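Local coordinates for protein fusion DH (Streptomyces sp. MJ635-86F5, PDB 6K97) that probably dehydrates beta-hydroxyacyl intermediates in cremimycin biosynthesis, as an engineered fusion of the pieces of a split polyketide synthase dehydratase domain, at residues A[119-122]-A[123-127]; A[258-261]-A[262-265]. All blocks are in the same frame, centred on the assembly; numbering follows the deposited sequence.

Contact 1: A[119-122]-A[123-127]; sequences PADP and SGARS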
ATOM      1  N   PRO A 119      -7.277 -11.198  -1.361  1.00 38.88           N
ATOM      2  CA  PRO A 119      -8.721 -11.206  -1.626  1.00 38.51           C
ATOM      3  C   PRO A 119      -9.399 -12.396  -1.001  1.00 38.99           C
ATOM      4  O   PRO A 119      -8.739 -13.371  -0.694  1.00 41.49           O
ATOM      5  CB  PRO A 119      -8.816 -11.352  -3.161  1.00 39.45           C
ATOM      6  CG  PRO A 119      -7.402 -11.446  -3.675  1.00 40.07           C
ATOM      7  CD  PRO A 119      -6.478 -11.647  -2.528  1.00 38.44           C
ATOM      8  N   ALA A 120     -10.714 -12.321  -0.844  1.00 40.62           N
ATOM      9  CA  ALA A 120     -11.502 -13.391  -0.261  1.00 41.81           C
ATOM     10  C   ALA A 120     -11.711 -14.547  -1.223  1.00 44.47           C
ATOM     11  O   ALA A 120     -12.009 -14.318  -2.364  1.00 47.19           O
ATOM     12  CB  ALA A 120     -12.858 -12.859   0.201  1.00 41.58           C
ATOM     13  N   ASP A 121     -11.459 -15.759  -0.744  1.00 44.87           N
ATOM     14  CA  ASP A 121     -12.043 -17.025  -1.174  1.00 48.26           C
ATOM     15  C   ASP A 121     -13.533 -16.930  -1.372  1.00 47.52           C
ATOM     16  O   ASP A 121     -14.156 -16.072  -0.790  1.00 46.61           O
ATOM     17  CB  ASP A 121     -11.998 -18.001   0.060  1.00 55.77           C
ATOM     18  CG  ASP A 121     -10.886 -18.945   0.035  1.00 58.70           C
ATOM     19  OD1 ASP A 121     -10.117 -18.947  -0.931  1.00 72.87           O
ATOM     20  OD2 ASP A 121     -10.785 -19.724   0.991  1.00 62.39           O
ATOM     21  N   PRO A 122     -14.128 -17.934  -2.028  1.00 49.48           N
ATOM     22  CA  PRO A 122     -15.568 -18.158  -1.991  1.00 52.90           C
ATOM     23  C   PRO A 122     -16.099 -18.414  -0.583  1.00 53.90           C
ATOM     24  O   PRO A 122     -17.237 -18.087  -0.294  1.00 60.06           O
ATOM     25  CB  PRO A 122     -15.760 -19.404  -2.883  1.00 53.25           C
ATOM     26  CG  PRO A 122     -14.622 -19.361  -3.834  1.00 51.71           C
ATOM     27  CD  PRO A 122     -13.471 -18.829  -3.000  1.00 51.64           C
ATOM     28  N   SER A 123     -15.297 -18.991   0.287  1.00 51.27           N
ATOM     29  CA  SER A 123     -15.697 -19.163   1.687  1.00 52.75           C
ATOM     30  C   SER A 123     -15.481 -17.902   2.509  1.00 48.93           C
ATOM     31  O   SER A 123     -15.869 -17.867   3.654  1.00 47.12           O
ATOM     32  CB  SER A 123     -14.898 -20.332   2.323  1.00 56.57           C
ATOM     33  OG  SER A 123     -13.498 -19.991   2.413  1.00 58.36           O
ATOM     34  N   GLY A 124     -14.770 -16.904   1.976  1.00 48.41           N
ATOM     35  CA  GLY A 124     -14.473 -15.660   2.744  1.00 45.59           C
ATOM     36  C   GLY A 124     -13.108 -15.588   3.440  1.00 42.32           C
ATOM     37  O   GLY A 124     -12.796 -14.608   4.088  1.00 43.67           O
ATOM     38  N   ALA A 125     -12.308 -16.638   3.319  1.00 40.55           N
ATOM     39  CA  ALA A 125     -10.974 -16.674   3.903  1.00 38.01           C
ATOM     40  C   ALA A 125      -9.989 -15.902   3.021  1.00 37.17           C
ATOM     41  O   ALA A 125     -10.088 -15.915   1.800  1.00 34.53           O
ATOM     42  CB  ALA A 125     -10.497 -18.101   4.069  1.00 35.73           C
ATOM     43  N   ARG A 126      -9.013 -15.280   3.687  1.00 36.38           N
ATOM     44  CA  ARG A 126      -7.992 -14.458   3.058  1.00 36.11           C
ATOM     45  C   ARG A 126      -6.611 -14.828   3.582  1.00 33.97           C
ATOM     46  O   ARG A 126      -6.454 -15.037   4.743  1.00 33.25           O
ATOM     47  CB  ARG A 126      -8.248 -13.005   3.386  1.00 36.11           C
ATOM     48  CG  ARG A 126      -9.580 -12.449   2.876  1.00 36.66           C
ATOM     49  CD  ARG A 126      -9.843 -11.110   3.554  1.00 35.15           C
ATOM     50  NE  ARG A 126     -11.052 -10.426   3.107  1.00 35.33           N
ATOM     51  CZ  ARG A 126     -11.097  -9.568   2.101  1.00 35.51           C
ATOM     52  NH1 ARG A 126     -10.008  -9.254   1.412  1.00 38.71           N
ATOM     53  NH2 ARG A 126     -12.206  -8.993   1.813  1.00 35.18           N
ATOM     54  N   SER A 127      -5.606 -14.847   2.730  1.00 34.05           N
ATOM     55  CA  SER A 127      -4.252 -14.994   3.220  1.00 35.10           C
ATOM     56  C   SER A 127      -3.837 -13.682   3.939  1.00 34.21           C
ATOM     57  O   SER A 127      -4.359 -12.595   3.675  1.00 33.15           O
ATOM     58  CB  SER A 127      -3.328 -15.221   2.068  1.00 34.07           C
ATOM     59  OG  SER A 127      -3.171 -13.967   1.416  1.00 37.02           O
TER
HETATM   60  O   HOH W   1      -6.301 -14.612  -0.162  1.00 37.86           O
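Asp121 and Gly124 close a surface beta hairpin in the N-terminal part of the fusion, where strand 110-117 turns back into strand 126-134 of the dehydratase fold. Gly124 N donates a hydrogen bond to Asp121 O at 3.0 Å, which closes a type I turn over Pro122 and Ser123. The next bond runs the other way, from Asp121 N to Ala125 O at 2.9 Å. The two bonds, with Gly124 at a positive phi of 97°, define a type I turn with a G1 beta bulge. The Asp121 carboxylate leans over the turn: OD2 receives a weak bond from Ser123 OG at 3.1 Å and lies 3.5 Å from Ala125 CB. Nearer the strands, Arg126 CG, set beside its backbone N (chi1 -62°), lies 3.8 Å from Ala120 CA. The extended remainder of the chain brings one guanidinium face to Ala120 N, offset toward the rim, while NH1 bonds to Gly46 O and Gly118 O. A water accepts a hydrogen bond from Ser127 N and donates one to Pro119 O. The chemistry is consistent with a turn set largely by backbone bonds and the glycine conformation, the Asp121-Ser123 pair adding only a weak polar link at the exposed tip.

Contact 2: A[258-261]-A[262-265]; sequences ALHA and ALGP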
ATOM      1  N   ALA A 258      -1.206 -13.080  29.938  1.00 44.17           N
ATOM      2  CA  ALA A 258      -2.056 -14.271  29.957  1.00 43.24           C
ATOM      3  C   ALA A 258      -1.337 -15.532  29.589  1.00 45.58           C
ATOM      4  O   ALA A 258      -1.755 -16.588  30.007  1.00 54.03           O
ATOM      5  CB  ALA A 258      -3.231 -14.086  29.019  1.00 46.20           C
ATOM      6  N   LEU A 259      -0.248 -15.450  28.825  1.00 48.08           N
ATOM      7  CA  LEU A 259       0.581 -16.627  28.566  1.00 47.62           C
ATOM      8  C   LEU A 259       1.636 -16.854  29.619  1.00 50.14           C
ATOM      9  O   LEU A 259       2.219 -17.954  29.668  1.00 55.22           O
ATOM     10  CB  LEU A 259       1.308 -16.527  27.203  1.00 47.63           C
ATOM     11  CG  LEU A 259       0.444 -16.251  25.983  1.00 53.49           C
ATOM     12  CD1 LEU A 259       1.307 -16.254  24.716  1.00 52.05           C
ATOM     13  CD2 LEU A 259      -0.690 -17.260  25.907  1.00 52.04           C
ATOM     14  N   HIS A 260       1.990 -15.827  30.396  1.00 42.54           N
ATOM     15  CA  HIS A 260       3.089 -16.013  31.328  1.00 38.14           C
ATOM     16  C   HIS A 260       2.735 -17.124  32.319  1.00 38.62           C
ATOM     17  O   HIS A 260       3.545 -18.007  32.620  1.00 38.48           O
ATOM     18  CB  HIS A 260       3.437 -14.703  32.020  1.00 37.94           C
ATOM     19  CG  HIS A 260       3.920 -13.635  31.070  1.00 38.25           C
ATOM     20  ND1 HIS A 260       3.912 -12.298  31.385  1.00 36.39           N
ATOM     21  CD2 HIS A 260       4.436 -13.721  29.815  1.00 34.07           C
ATOM     22  CE1 HIS A 260       4.409 -11.615  30.369  1.00 35.92           C
ATOM     23  NE2 HIS A 260       4.729 -12.455  29.409  1.00 33.42           N
ATOM     24  N   ALA A 261       1.481 -17.153  32.735  1.00 39.58           N
ATOM     25  CA  ALA A 261       1.022 -18.224  33.594  1.00 41.53           C
ATOM     26  C   ALA A 261       1.246 -19.583  32.963  1.00 40.34           C
ATOM     27  O   ALA A 261       1.684 -20.515  33.631  1.00 48.32           O
ATOM     28  CB  ALA A 261      -0.442 -18.048  33.936  1.00 43.50           C
ATOM     29  N   ALA A 262       0.953 -19.712  31.697  1.00 37.68           N
ATOM     30  CA  ALA A 262       1.068 -21.028  31.057  1.00 39.22           C
ATOM     31  C   ALA A 262       2.524 -21.493  31.033  1.00 40.05           C
ATOM     32  O   ALA A 262       2.780 -22.681  31.066  1.00 40.19           O
ATOM     33  CB  ALA A 262       0.480 -21.026  29.659  1.00 35.21           C
ATOM     34  N   LEU A 263       3.456 -20.542  30.999  1.00 42.07           N
ATOM     35  CA  LEU A 263       4.883 -20.870  30.993  1.00 41.98           C
ATOM     36  C   LEU A 263       5.314 -21.602  32.244  1.00 40.26           C
ATOM     37  O   LEU A 263       6.306 -22.265  32.198  1.00 40.80           O
ATOM     38  CB  LEU A 263       5.761 -19.632  30.851  1.00 40.07           C
ATOM     39  CG  LEU A 263       5.647 -18.862  29.548  1.00 42.06           C
ATOM     40  CD1 LEU A 263       6.442 -17.573  29.683  1.00 42.92           C
ATOM     41  CD2 LEU A 263       6.123 -19.704  28.372  1.00 42.37           C
ATOM     42  N   GLY A 264       4.573 -21.505  33.342  1.00 41.03           N
ATOM     43  CA  GLY A 264       4.966 -22.201  34.578  1.00 41.07           C
ATOM     44  C   GLY A 264       5.060 -23.699  34.331  1.00 44.04           C
ATOM     45  O   GLY A 264       6.149 -24.272  34.353  1.00 43.59           O
ATOM     46  N   PRO A 265       3.919 -24.350  34.097  1.00 45.02           N
ATOM     47  CA  PRO A 265       3.960 -25.798  33.917  1.00 48.44           C
ATOM     48  C   PRO A 265       4.692 -26.194  32.647  1.00 52.26           C
ATOM     49  O   PRO A 265       5.429 -27.181  32.653  1.00 55.07           O
ATOM     50  CB  PRO A 265       2.482 -26.227  33.846  1.00 49.57           C
ATOM     51  CG  PRO A 265       1.695 -24.954  33.703  1.00 52.00           C
ATOM     52  CD  PRO A 265       2.552 -23.838  34.276  1.00 49.08           C
TER
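Leu263 folds back on the Leu259 carbonyl and on His260 along helix 252-266, in the C-terminal part of the fusion. Its N-H is shared between two carbonyls of the preceding turn: Leu259 O at 3.2 Å, and His260 O at 3.0 Å in a weaker, more bent bond. Gly264 N reaches Ala261 O at 3.1 Å, three residues back, so the backbone here tightens toward 3-10 spacing. Pro265, which has no N-H, instead sets CD 3.5 Å from the same Ala261 O, and the helix is kinked at this point.

Side-chain packing follows the same turns. Leu263 CG, placed beside its own backbone N (chi1 -65°), sits 3.5 Å from the carbonyl oxygen Leu259 O, while CD1 comes obliquely to the His260 ring, 4.3 Å from CD2. Ala262 CB rests against that same oxygen, and Ala261 meets Ile230 and Ile296 of the surrounding strands.

The polar end of His260 is satisfied from outside the pair of segments. NE2 bonds to Asp256 OD2 one turn earlier and ND1 to Tyr203 OH, which fixes the ring at both nitrogens; Tyr213 also meets it. The Asp256-His260 spacing matches the DxxxQ/H motif of polyketide synthase dehydratases, carried on the long helix that a hotdog sheet wraps.

Followed from the N terminus, the chain leaves strand 110-117, makes the hairpin of contact 1 and returns along strand 126-134, its antiparallel neighbour. It then continues through strand 141-149 and an unmodelled stretch, 151-190, before the C-terminal part reaches helix 252-266 and contact 2. The two are in series, neither nesting nor crossing. Contact 1 closes a short loop between strands; contact 2 closes no loop but joins successive turns of one helix. They lie on opposite sides of the chain's centre, their own centres about 34 Å apart, with no touch between them. One therefore shapes an exposed hairpin tip at the end of two adjacent strands in the N-terminal part, the other a buried helix against strands 229-235 and 291-298.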